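Local coordinates for protein mevalonate diphosphate decarboxylase (Legionella pneumophila, PDB 3LTO) that probably catalyses the ATP-dependent decarboxylation of mevalonate diphosphate to isopentenyl diphosphate, a step of isoprenoid biosynthesis, at residues D28-S33 / A214-L219; V81-Y86 / A115-C120; K131-P134 / E138-Q141; W158-G163 / S167-P172; E206-R211 / H243-T248. All coordinates share one frame; numbering follows the deposited sequence.

Contact 1 of 5, residues D28-S33 / A214-L219; sequences DNSSLS and ANLKLL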
# COMPACT_ATOMS: atom_id res chain seq x y z
N ASP A 28 6.30 9.39 -0.28
CA ASP A 28 5.90 10.31 0.77
C ASP A 28 4.55 10.93 0.45
O ASP A 28 3.80 11.32 1.35
CB ASP A 28 6.97 11.39 0.96
CG ASP A 28 8.14 10.89 1.79
OD1 ASP A 28 8.31 9.66 1.94
OD2 ASP A 28 8.91 11.74 2.30
N ASN A 29 4.23 11.02 -0.83
CA ASN A 29 2.93 11.53 -1.21
C ASN A 29 2.44 10.81 -2.44
O ASN A 29 3.22 10.20 -3.17
CB ASN A 29 2.95 13.06 -1.42
CG ASN A 29 3.91 13.50 -2.50
OD1 ASN A 29 5.02 13.96 -2.20
ND2 ASN A 29 3.50 13.37 -3.76
N SER A 30 1.13 10.85 -2.64
CA SER A 30 0.54 10.20 -3.78
C SER A 30 0.93 10.96 -5.04
O SER A 30 1.46 12.08 -4.98
CB SER A 30 -0.98 10.19 -3.65
OG SER A 30 -1.38 9.46 -2.51
N SER A 31 0.68 10.33 -6.18
CA SER A 31 0.96 10.93 -7.48
C SER A 31 -0.15 10.55 -8.46
O SER A 31 -0.74 9.48 -8.35
CB SER A 31 2.33 10.48 -7.99
OG SER A 31 2.43 9.06 -8.10
N LEU A 32 -0.44 11.46 -9.39
CA LEU A 32 -1.47 11.26 -10.40
C LEU A 32 -0.92 11.59 -11.78
O LEU A 32 -0.37 12.68 -12.00
CB LEU A 32 -2.67 12.18 -10.11
CG LEU A 32 -3.78 12.17 -11.15
CD1 LEU A 32 -4.68 10.97 -10.94
CD2 LEU A 32 -4.59 13.44 -11.03
N SER A 33 -1.07 10.67 -12.73
CA SER A 33 -0.55 10.91 -14.07
C SER A 33 -1.49 10.49 -15.19
O SER A 33 -2.40 9.69 -14.98
CB SER A 33 0.79 10.19 -14.24
OG SER A 33 0.63 8.79 -14.09
N ALA A 214 -2.30 18.35 -0.61
CA ALA A 214 -3.29 19.42 -0.62
C ALA A 214 -3.69 19.75 -2.06
O ALA A 214 -4.86 20.04 -2.34
CB ALA A 214 -2.73 20.68 0.07
N ASN A 215 -2.73 19.69 -2.98
CA ASN A 215 -3.01 19.98 -4.38
C ASN A 215 -3.80 18.85 -5.02
O ASN A 215 -4.63 19.08 -5.89
CB ASN A 215 -1.72 20.21 -5.16
CG ASN A 215 -1.01 21.47 -4.75
OD1 ASN A 215 -1.65 22.45 -4.36
ND2 ASN A 215 0.31 21.47 -4.85
N LEU A 216 -3.52 17.62 -4.58
CA LEU A 216 -4.20 16.44 -5.11
C LEU A 216 -5.68 16.48 -4.75
O LEU A 216 -6.53 16.17 -5.58
CB LEU A 216 -3.57 15.17 -4.53
CG LEU A 216 -4.23 13.84 -4.90
CD1 LEU A 216 -4.38 13.71 -6.42
CD2 LEU A 216 -3.39 12.69 -4.33
N LYS A 217 -5.98 16.87 -3.52
CA LYS A 217 -7.36 16.96 -3.07
C LYS A 217 -8.09 18.00 -3.91
O LYS A 217 -9.22 17.78 -4.32
CB LYS A 217 -7.43 17.35 -1.59
CG LYS A 217 -8.84 17.72 -1.13
CD LYS A 217 -8.86 18.36 0.26
CE LYS A 217 -8.84 17.31 1.36
NZ LYS A 217 -10.11 16.53 1.40
N LEU A 218 -7.43 19.13 -4.16
CA LEU A 218 -8.04 20.19 -4.96
C LEU A 218 -8.22 19.75 -6.41
O LEU A 218 -9.28 19.95 -7.02
CB LEU A 218 -7.19 21.46 -4.91
CG LEU A 218 -7.11 22.17 -3.55
CD1 LEU A 218 -6.13 23.32 -3.63
CD2 LEU A 218 -8.49 22.68 -3.16
N LEU A 219 -7.19 19.13 -6.97
CA LEU A 219 -7.22 18.66 -8.35
C LEU A 219 -8.35 17.64 -8.56
O LEU A 219 -9.14 17.76 -9.50
CB LEU A 219 -5.88 18.04 -8.71
CG LEU A 219 -5.72 17.61 -10.17
CD1 LEU A 219 -6.00 18.79 -11.10
CD2 LEU A 219 -4.30 17.07 -10.38
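S30 CB and L216 CD2, 3.5 Å apart, mark the tight point of this contact, where the loop leading into strand 31-47 runs past helix 208-224. L216 faces the loop with its forked end: CD2 rests on S30, while CD1 approaches L32 CB more distantly, at 4.3 Å. Along the helix, L219 CD2 meets L32 CD2 methyl to methyl at 3.7 Å, the two side chains crossing at a slant. L32 has CG anti to its nitrogen (chi1 175°), and this carries the branch out to the helix. S30 turns CB toward L216, and its hydroxyl, beside the backbone nitrogen, bonds T162 OG1 and G310 O of the second subunit, whose G310 also packs on L216. The other side is looser. A214, K217 and L218 are exposed, although K217 packs on D306 of that subunit and L218 touches I234. Even the nearest alpha carbons, L32 CA and L216 CA, stand 7.9 Å apart. Within the loop, N29 ND2 donates to S30 O at 2.7 Å (152°), with the acceptor close to the amide plane. No hydrogen bond passes between 28-33 and 214-219, which implies that carbon packing joins these two segments, while the polar ties of loop to helix come from S209, bonded to N29 OD1, and E213, bonded to S30 N, both earlier on helix 208-224.

Contact 2 of 5, residues V81-Y86 / A115-C120; sequences VRLKEY and AALTKC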
# COMPACT_ATOMS: atom_id res chain seq x y z
N VAL A 81 17.92 -8.48 -13.42
CA VAL A 81 18.43 -9.43 -12.44
C VAL A 81 17.37 -9.63 -11.37
O VAL A 81 17.05 -10.75 -10.98
CB VAL A 81 19.74 -8.91 -11.78
CG1 VAL A 81 20.12 -9.78 -10.59
CG2 VAL A 81 20.87 -8.88 -12.81
N ARG A 82 16.84 -8.51 -10.90
CA ARG A 82 15.80 -8.50 -9.88
C ARG A 82 14.63 -9.36 -10.35
O ARG A 82 14.11 -10.18 -9.59
CB ARG A 82 15.33 -7.06 -9.63
CG ARG A 82 14.07 -6.92 -8.77
CD ARG A 82 13.71 -5.45 -8.53
NE ARG A 82 14.83 -4.72 -7.94
CZ ARG A 82 15.48 -3.71 -8.52
NH1 ARG A 82 15.11 -3.28 -9.72
NH2 ARG A 82 16.52 -3.17 -7.91
N LEU A 83 14.24 -9.19 -11.60
CA LEU A 83 13.12 -9.95 -12.14
C LEU A 83 13.45 -11.43 -12.27
O LEU A 83 12.62 -12.29 -11.98
CB LEU A 83 12.67 -9.37 -13.49
CG LEU A 83 12.16 -7.92 -13.39
CD1 LEU A 83 11.80 -7.39 -14.77
CD2 LEU A 83 10.95 -7.87 -12.48
N LYS A 84 14.68 -11.73 -12.68
CA LYS A 84 15.09 -13.12 -12.83
C LYS A 84 15.11 -13.83 -11.49
O LYS A 84 14.73 -15.00 -11.38
CB LYS A 84 16.47 -13.20 -13.48
CG LYS A 84 16.50 -12.74 -14.92
CD LYS A 84 17.84 -13.02 -15.57
CE LYS A 84 18.98 -12.27 -14.88
NZ LYS A 84 20.25 -12.47 -15.61
N GLU A 85 15.55 -13.12 -10.46
CA GLU A 85 15.59 -13.71 -9.12
C GLU A 85 14.17 -13.94 -8.61
O GLU A 85 13.91 -14.93 -7.93
CB GLU A 85 16.37 -12.79 -8.17
CG GLU A 85 17.77 -12.49 -8.69
CD GLU A 85 18.55 -11.55 -7.80
OE1 GLU A 85 17.96 -10.60 -7.24
OE2 GLU A 85 19.77 -11.77 -7.67
N TYR A 86 13.26 -13.04 -8.96
CA TYR A 86 11.87 -13.19 -8.53
C TYR A 86 11.31 -14.51 -9.07
O TYR A 86 10.55 -15.20 -8.39
CB TYR A 86 11.03 -12.02 -9.03
CG TYR A 86 9.54 -12.15 -8.77
CD1 TYR A 86 9.01 -11.96 -7.49
CD2 TYR A 86 8.66 -12.45 -9.81
CE1 TYR A 86 7.64 -12.08 -7.25
CE2 TYR A 86 7.28 -12.57 -9.58
CZ TYR A 86 6.78 -12.38 -8.30
OH TYR A 86 5.42 -12.49 -8.08
N ALA A 115 8.84 -0.21 -17.45
CA ALA A 115 7.56 -0.92 -17.53
C ALA A 115 7.65 -1.99 -18.62
O ALA A 115 7.24 -3.14 -18.41
CB ALA A 115 6.42 0.04 -17.83
N ALA A 116 8.20 -1.61 -19.78
CA ALA A 116 8.37 -2.54 -20.91
C ALA A 116 9.28 -3.71 -20.51
O ALA A 116 8.97 -4.86 -20.80
CB ALA A 116 8.98 -1.81 -22.11
N LEU A 117 10.39 -3.40 -19.86
CA LEU A 117 11.30 -4.45 -19.42
C LEU A 117 10.58 -5.40 -18.46
O LEU A 117 10.72 -6.61 -18.55
CB LEU A 117 12.52 -3.85 -18.71
CG LEU A 117 13.49 -4.87 -18.09
CD1 LEU A 117 13.90 -5.90 -19.13
CD2 LEU A 117 14.72 -4.15 -17.55
N THR A 118 9.81 -4.83 -17.53
CA THR A 118 9.09 -5.66 -16.58
C THR A 118 8.13 -6.61 -17.29
O THR A 118 8.10 -7.80 -17.01
CB THR A 118 8.27 -4.80 -15.59
OG1 THR A 118 9.15 -3.95 -14.85
CG2 THR A 118 7.51 -5.71 -14.63
N LYS A 119 7.36 -6.06 -18.23
CA LYS A 119 6.39 -6.85 -18.99
C LYS A 119 7.06 -7.93 -19.83
O LYS A 119 6.63 -9.08 -19.83
CB LYS A 119 5.55 -5.92 -19.88
CG LYS A 119 4.75 -4.92 -19.06
CD LYS A 119 4.15 -3.80 -19.90
CE LYS A 119 2.95 -4.26 -20.71
NZ LYS A 119 2.23 -3.09 -21.29
N CYS A 120 8.12 -7.56 -20.55
CA CYS A 120 8.82 -8.54 -21.38
C CYS A 120 9.48 -9.64 -20.54
O CYS A 120 9.38 -10.82 -20.87
CB CYS A 120 9.87 -7.84 -22.24
SG CYS A 120 10.56 -8.88 -23.54
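L83 directs its side chain at the opposing helix, and the methyl CD1 does the touching: it lies 3.7 Å from T118 CA and 4.0 Å from L117 O. Within these segments CD1 thus rests mainly on backbone atoms. The orientation of the three residues explains this. L83 points toward the other helix, with CG anti to its carbonyl carbon (chi1 -63°), and its CD1 comes down on the L117-T118 peptide. L117 and T118 instead leave their helix along its flanks. L117 swings its end part of the way back, bringing its CG to 4.5 Å from L83 CD1, a loose apolar approach. T118 offers its hydroxyl at the side, OG1 standing 4.3 Å from L83 CD1; that oxygen is engaged with H79 NE2 and F114 O, so a polar link between the same two helices lies beside the leucine. The nearest alpha carbons, L83 CA and T118 CA, are 7.4 Å apart, and no hydrogen bond runs between the segments themselves. L83 also rests on A121 and L125, which extend its footing along helix 110-129. On another side of this helix, A116 and L117 touch V43 of strand 31-47. A helix pair of which 110-129 lies on strand 31-47 is consistent with the S5-like N-terminal domain of the GHMP enzymes.

Contact 3 of 5, residues K131-P134 / E138-Q141; sequences KPLP and EQAQ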
# COMPACT_ATOMS: atom_id res chain seq x y z
N LYS A 131 6.21 -20.89 -14.73
CA LYS A 131 5.49 -20.28 -13.62
C LYS A 131 4.36 -19.45 -14.22
O LYS A 131 4.40 -19.09 -15.40
CB LYS A 131 6.40 -19.35 -12.82
CG LYS A 131 7.72 -19.96 -12.34
CD LYS A 131 7.51 -20.98 -11.23
CE LYS A 131 8.85 -21.44 -10.66
NZ LYS A 131 9.64 -20.33 -10.05
N PRO A 132 3.33 -19.13 -13.42
CA PRO A 132 2.23 -18.33 -13.96
C PRO A 132 2.70 -16.90 -14.18
O PRO A 132 3.60 -16.43 -13.48
CB PRO A 132 1.17 -18.43 -12.86
CG PRO A 132 2.01 -18.45 -11.62
CD PRO A 132 3.12 -19.42 -11.99
N LEU A 133 2.10 -16.22 -15.15
CA LEU A 133 2.46 -14.84 -15.42
C LEU A 133 1.88 -13.97 -14.30
O LEU A 133 0.74 -14.15 -13.89
CB LEU A 133 1.87 -14.40 -16.75
CG LEU A 133 2.13 -12.95 -17.13
CD1 LEU A 133 3.57 -12.78 -17.57
CD2 LEU A 133 1.18 -12.54 -18.25
N PRO A 134 2.67 -13.02 -13.77
CA PRO A 134 2.18 -12.16 -12.69
C PRO A 134 1.06 -11.23 -13.17
O PRO A 134 1.05 -10.79 -14.33
CB PRO A 134 3.42 -11.38 -12.26
CG PRO A 134 4.57 -12.23 -12.74
CD PRO A 134 4.09 -12.73 -14.07
N GLU A 138 0.89 -7.01 -9.77
CA GLU A 138 2.15 -7.56 -9.31
C GLU A 138 3.28 -7.04 -10.18
O GLU A 138 4.38 -6.78 -9.70
CB GLU A 138 2.12 -9.08 -9.36
CG GLU A 138 1.04 -9.67 -8.48
CD GLU A 138 1.06 -11.18 -8.48
OE1 GLU A 138 0.79 -11.80 -9.54
OE2 GLU A 138 1.35 -11.75 -7.40
N GLN A 139 3.00 -6.89 -11.47
CA GLN A 139 4.02 -6.41 -12.39
C GLN A 139 4.37 -4.96 -12.11
O GLN A 139 5.53 -4.57 -12.19
CB GLN A 139 3.53 -6.57 -13.83
CG GLN A 139 3.82 -7.94 -14.40
CD GLN A 139 3.29 -8.11 -15.79
OE1 GLN A 139 2.27 -8.76 -16.00
NE2 GLN A 139 3.98 -7.52 -16.77
N ALA A 140 3.36 -4.16 -11.78
CA ALA A 140 3.56 -2.76 -11.48
C ALA A 140 4.41 -2.62 -10.22
O ALA A 140 5.32 -1.80 -10.18
CB ALA A 140 2.21 -2.05 -11.27
N GLN A 141 4.10 -3.44 -9.21
CA GLN A 141 4.82 -3.41 -7.94
C GLN A 141 6.29 -3.72 -8.21
O GLN A 141 7.18 -3.08 -7.66
CB GLN A 141 4.24 -4.44 -6.95
CG GLN A 141 4.75 -5.88 -7.17
CD GLN A 141 3.97 -6.98 -6.44
OE1 GLN A 141 4.30 -8.16 -6.56
NE2 GLN A 141 2.94 -6.59 -5.68
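P134 and E138 bring their alpha carbons, P134 CA and E138 CA, to 5.7 Å, the nearest backbone approach between an extended loop and the first turn of a helix. Residues 132-134 hold a polyproline-like conformation, with phi near -70° and psi between 135° and 151°, whereas 138-141 is regular helix. The chain therefore arrives stretched and then winds up, so that the first turn of helix 136-144 comes back against the last proline. The P134 ring is the main surface on the loop side. Its CB lies 3.9 Å from E138 CB and 4.1 Å from Q139 CG, a wedge between two consecutive helix residues. E138 has CG beside its own nitrogen and is extended beyond it, a course that carries the carboxylate back along the loop: OE1 comes 3.5 Å from P134 CA and 3.8 Å from P134 CB. The same oxygen accepts a hydrogen bond from S135 N, the residue just before the helix; this is the half of a capping box made by the third helix residue. The aliphatic part of Q139 also passes near the P134 carbonyl, with CG 4.0 Å from P134 O. L133 adds little. Helix 110-129 borders both segments, taking L133 on S122 and S126 and Q139 on K119 and S122, while the loop containing F154 and Y155 borders A140.

Contact 4 of 5, residues W158-G163 / S167-P172; sequences WALWTG and SAIDLP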
# COMPACT_ATOMS: atom_id res chain seq x y z
N TRP A 158 -5.91 7.15 -16.64
CA TRP A 158 -5.35 7.87 -15.49
C TRP A 158 -4.88 6.89 -14.43
O TRP A 158 -5.52 5.87 -14.20
CB TRP A 158 -6.38 8.82 -14.87
CG TRP A 158 -6.83 9.91 -15.77
CD1 TRP A 158 -7.90 9.88 -16.61
CD2 TRP A 158 -6.20 11.18 -15.95
NE1 TRP A 158 -7.98 11.07 -17.31
CE2 TRP A 158 -6.94 11.88 -16.93
CE3 TRP A 158 -5.08 11.80 -15.38
CZ2 TRP A 158 -6.60 13.17 -17.35
CZ3 TRP A 158 -4.73 13.08 -15.81
CH2 TRP A 158 -5.49 13.75 -16.78
N ALA A 159 -3.78 7.21 -13.77
CA ALA A 159 -3.24 6.35 -12.72
C ALA A 159 -3.02 7.11 -11.42
O ALA A 159 -2.42 8.18 -11.42
CB ALA A 159 -1.94 5.72 -13.18
N LEU A 160 -3.49 6.54 -10.32
CA LEU A 160 -3.31 7.16 -9.02
C LEU A 160 -2.49 6.21 -8.18
O LEU A 160 -2.85 5.05 -8.01
CB LEU A 160 -4.65 7.43 -8.34
CG LEU A 160 -4.54 8.02 -6.93
CD1 LEU A 160 -3.92 9.41 -7.00
CD2 LEU A 160 -5.91 8.09 -6.27
N TRP A 161 -1.37 6.71 -7.66
CA TRP A 161 -0.46 5.93 -6.84
C TRP A 161 -0.50 6.50 -5.42
O TRP A 161 -0.17 7.66 -5.20
CB TRP A 161 0.94 6.01 -7.45
CG TRP A 161 2.06 5.34 -6.69
CD1 TRP A 161 1.94 4.41 -5.70
CD2 TRP A 161 3.46 5.54 -6.89
NE1 TRP A 161 3.19 4.02 -5.26
CE2 TRP A 161 4.14 4.69 -5.98
CE3 TRP A 161 4.22 6.35 -7.75
CZ2 TRP A 161 5.54 4.63 -5.90
CZ3 TRP A 161 5.61 6.29 -7.68
CH2 TRP A 161 6.25 5.44 -6.76
N THR A 162 -0.95 5.68 -4.48
CA THR A 162 -1.03 6.07 -3.08
C THR A 162 -0.48 4.92 -2.26
O THR A 162 -0.94 3.80 -2.40
CB THR A 162 -2.48 6.33 -2.65
OG1 THR A 162 -2.98 7.49 -3.31
CG2 THR A 162 -2.55 6.54 -1.15
N GLY A 163 0.50 5.20 -1.41
CA GLY A 163 1.07 4.13 -0.60
C GLY A 163 1.71 3.09 -1.50
O GLY A 163 2.47 3.43 -2.41
N SER A 167 -3.50 2.31 -9.14
CA SER A 167 -4.69 1.90 -9.86
C SER A 167 -5.14 2.92 -10.88
O SER A 167 -4.72 4.08 -10.84
CB SER A 167 -5.86 1.66 -8.89
OG SER A 167 -5.59 0.60 -8.01
N ALA A 168 -5.99 2.48 -11.79
CA ALA A 168 -6.54 3.37 -12.79
C ALA A 168 -7.67 4.09 -12.05
O ALA A 168 -8.45 3.45 -11.34
CB ALA A 168 -7.09 2.57 -13.95
N ILE A 169 -7.75 5.40 -12.20
CA ILE A 169 -8.82 6.16 -11.55
C ILE A 169 -9.72 6.72 -12.65
O ILE A 169 -9.23 7.26 -13.64
CB ILE A 169 -8.25 7.31 -10.66
CG1 ILE A 169 -9.39 8.05 -9.96
CG2 ILE A 169 -7.44 8.28 -11.50
CD1 ILE A 169 -8.91 9.13 -9.00
N ASP A 170 -11.02 6.57 -12.48
CA ASP A 170 -11.99 7.02 -13.47
C ASP A 170 -12.26 8.52 -13.40
O ASP A 170 -13.11 8.97 -12.63
CB ASP A 170 -13.29 6.24 -13.32
CG ASP A 170 -14.35 6.65 -14.32
OD1 ASP A 170 -14.05 6.73 -15.53
OD2 ASP A 170 -15.51 6.87 -13.90
N LEU A 171 -11.52 9.28 -14.20
CA LEU A 171 -11.68 10.72 -14.24
C LEU A 171 -12.41 11.13 -15.52
O LEU A 171 -12.32 10.45 -16.54
CB LEU A 171 -10.32 11.41 -14.13
CG LEU A 171 -9.64 11.18 -12.77
CD1 LEU A 171 -8.28 11.85 -12.74
CD2 LEU A 171 -10.52 11.72 -11.65
N PRO A 172 -13.13 12.26 -15.48
CA PRO A 172 -13.93 12.88 -16.54
C PRO A 172 -13.31 13.12 -17.92
O PRO A 172 -14.03 13.16 -18.91
CB PRO A 172 -14.38 14.19 -15.91
CG PRO A 172 -14.47 13.85 -14.47
CD PRO A 172 -13.21 13.07 -14.25
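A beta hairpin, strand 158-162 followed by strand 165-168, brings W158 and L160 against S167, I169 and L171. L160 and S167 form the antiparallel hydrogen-bonded pair: L160 N donates to S167 O at 2.8 Å, almost in line with the carbonyl bond, and S167 N returns a bond to L160 O at 3.0 Å. A159 and A168 make the adjoining non-hydrogen-bonded pair, their CA atoms 4.4 Å apart. The regular strand ends at A168. Next, I169 N reaches W158 O at 3.0 Å from 50° out of the carbonyl plane, not on a lone pair. I169 CG2 packs on W158 CB at 3.6 Å, and I169 CD1 lies near L160 CD2. W158 holds CG anti to its carbonyl carbon (chi1 -64°), and L171 crosses the indole at about a right angle: CB lies 4.0 Å from the five-membered ring centroid, 19° off its normal, a CH-pi contact, with CD1 over the ring system toward the rim. W158 NE1 bonds to Y173 O, and F223 meets the indole edge-to-face, which together probably restrain the ring's rotation. L160 packs on V309 of the second subunit. The arrangement is that of a hairpin within a mixed sheet, strand 158-162 pairing with both 31-47 and 165-168.

Contact 5 of 5, residues E206-R211 / H243-T248; sequences ETRSER and HQLFKT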
# COMPACT_ATOMS: atom_id res chain seq x y z
N GLU A 206 11.10 19.68 2.92
CA GLU A 206 10.48 19.09 4.10
C GLU A 206 8.95 19.13 4.07
O GLU A 206 8.29 18.17 4.50
CB GLU A 206 10.97 19.84 5.34
CG GLU A 206 10.78 21.36 5.21
CD GLU A 206 11.42 22.14 6.34
OE1 GLU A 206 10.94 22.01 7.49
OE2 GLU A 206 12.40 22.87 6.08
N THR A 207 8.40 20.23 3.58
CA THR A 207 6.95 20.43 3.51
C THR A 207 6.33 20.16 2.13
O THR A 207 5.14 20.39 1.91
CB THR A 207 6.61 21.88 3.89
OG1 THR A 207 7.34 22.77 3.03
CG2 THR A 207 7.00 22.16 5.36
N ARG A 208 7.15 19.66 1.20
CA ARG A 208 6.72 19.37 -0.17
C ARG A 208 5.55 18.38 -0.31
O ARG A 208 4.63 18.61 -1.11
CB ARG A 208 7.95 18.91 -0.97
CG ARG A 208 7.66 18.24 -2.29
CD ARG A 208 6.78 19.08 -3.21
NE ARG A 208 6.19 18.21 -4.22
CZ ARG A 208 5.09 18.48 -4.91
NH1 ARG A 208 4.43 19.61 -4.72
NH2 ARG A 208 4.64 17.58 -5.78
N SER A 209 5.57 17.29 0.44
CA SER A 209 4.50 16.31 0.36
C SER A 209 3.17 16.84 0.88
O SER A 209 2.11 16.48 0.38
CB SER A 209 4.90 15.03 1.10
OG SER A 209 6.02 14.42 0.48
N GLU A 210 3.22 17.70 1.90
CA GLU A 210 1.99 18.27 2.43
C GLU A 210 1.29 19.07 1.33
O GLU A 210 0.08 18.96 1.15
CB GLU A 210 2.28 19.20 3.62
CG GLU A 210 2.52 18.49 4.93
CD GLU A 210 3.40 19.28 5.87
OE1 GLU A 210 3.19 20.51 6.00
OE2 GLU A 210 4.31 18.68 6.49
N ARG A 211 2.07 19.86 0.61
CA ARG A 211 1.51 20.66 -0.48
C ARG A 211 0.97 19.78 -1.61
O ARG A 211 -0.09 20.07 -2.18
CB ARG A 211 2.58 21.62 -1.04
CG ARG A 211 3.03 22.69 -0.05
CD ARG A 211 3.81 23.81 -0.76
NE ARG A 211 5.07 23.34 -1.32
CZ ARG A 211 6.15 23.03 -0.60
NH1 ARG A 211 6.11 23.13 0.71
NH2 ARG A 211 7.26 22.62 -1.21
N HIS A 243 9.94 22.86 -9.32
CA HIS A 243 11.07 23.59 -9.89
C HIS A 243 11.67 24.60 -8.94
O HIS A 243 12.87 24.84 -9.00
CB HIS A 243 10.68 24.22 -11.23
CG HIS A 243 10.66 23.23 -12.36
ND1 HIS A 243 11.70 23.11 -13.26
CD2 HIS A 243 9.78 22.25 -12.67
CE1 HIS A 243 11.46 22.10 -14.07
NE2 HIS A 243 10.30 21.56 -13.73
N GLN A 244 10.87 25.18 -8.06
CA GLN A 244 11.42 26.12 -7.09
C GLN A 244 12.39 25.36 -6.19
O GLN A 244 13.37 25.92 -5.69
CB GLN A 244 10.32 26.76 -6.24
CG GLN A 244 10.86 27.57 -5.07
CD GLN A 244 9.82 28.45 -4.41
OE1 GLN A 244 9.92 29.69 -4.45
NE2 GLN A 244 8.81 27.83 -3.80
N LEU A 245 12.12 24.07 -5.98
CA LEU A 245 12.98 23.23 -5.15
C LEU A 245 14.38 23.17 -5.73
O LEU A 245 15.37 23.26 -5.01
CB LEU A 245 12.40 21.82 -5.05
CG LEU A 245 11.70 21.34 -3.77
CD1 LEU A 245 10.80 22.42 -3.18
CD2 LEU A 245 10.90 20.09 -4.10
N PHE A 246 14.47 23.01 -7.05
CA PHE A 246 15.77 22.94 -7.70
C PHE A 246 16.59 24.22 -7.48
O PHE A 246 17.78 24.15 -7.15
CB PHE A 246 15.62 22.70 -9.21
CG PHE A 246 14.69 21.56 -9.58
CD1 PHE A 246 14.73 20.36 -8.88
CD2 PHE A 246 13.81 21.68 -10.65
CE1 PHE A 246 13.90 19.29 -9.25
CE2 PHE A 246 12.97 20.62 -11.02
CZ PHE A 246 13.02 19.42 -10.32
N LYS A 247 15.97 25.38 -7.64
CA LYS A 247 16.71 26.63 -7.49
C LYS A 247 16.88 27.15 -6.07
O LYS A 247 17.51 28.19 -5.86
CB LYS A 247 16.08 27.73 -8.36
CG LYS A 247 14.75 28.25 -7.88
CD LYS A 247 14.25 29.38 -8.77
CE LYS A 247 13.00 30.05 -8.20
NZ LYS A 247 12.42 31.03 -9.15
N THR A 248 16.32 26.45 -5.08
CA THR A 248 16.49 26.89 -3.70
C THR A 248 17.28 25.87 -2.87
O THR A 248 17.29 25.94 -1.64
CB THR A 248 15.13 27.15 -3.00
OG1 THR A 248 14.32 25.98 -3.08
CG2 THR A 248 14.40 28.31 -3.66
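L245 sends its two methyls to two arginines one helical turn apart. CD2 lies 4.1 Å from R208 CG, and CD1 is 4.1 Å from R211 NH2. The approaches differ. R208 crosses the leucine at about a right angle and touches it with its aliphatic stem. R211 runs past it in the opposite direction, presenting the edge of the guanidinium, close to its plane. L245 has chi1 at -105°, away from a staggered value, and in this rotation CD1 and CD2 reach one arginine each. The arginines themselves are held from several directions. R211 NH1 donates to T207 OG1 at 2.7 Å within the guanidinium plane, and R208 CA lies 3.3 Å above one face of that R211 group, toward its rim. The helices concerned, 208-224 and 228-247, form an antiparallel helical hairpin in the C-terminal GHMP-type domain; this contact joins the start of the first to the far part of the second, well away from their short connection. Farther out, charge pairs span the hairpin: D241 OD2 takes both R208 NH1 and R211 NE, and E238 OE2 takes R208 NH2. The carbonyl of F204 accepts from R211 NH2 and from T207 OG1. Just past L245, the T248 hydroxyl bonds back onto the helix at Q244 O.

How the contacts relate
From the N terminus, contact 1 opens first at 28-33 and closes the longest loop only at 214-219, tying strand 31-47 of the N-terminal domain to helix 208-224 of the C-terminal one. Contacts 2, 3 and 4 fall within that span, one after another. Contact 2 joins helices 71-87 and 110-129; contact 3 turns the chain into helix 136-144 and touches contact 2 through T118 CG2 and Q139 O, 3.3 Å apart. The hairpin of contact 4 abuts contact 1, S31 O meeting W161 N at 2.9 Å. Contact 5 opens at 206-211, before contact 1 closes, and ends at 243-248; the two therefore cross, sharing helix 208-224.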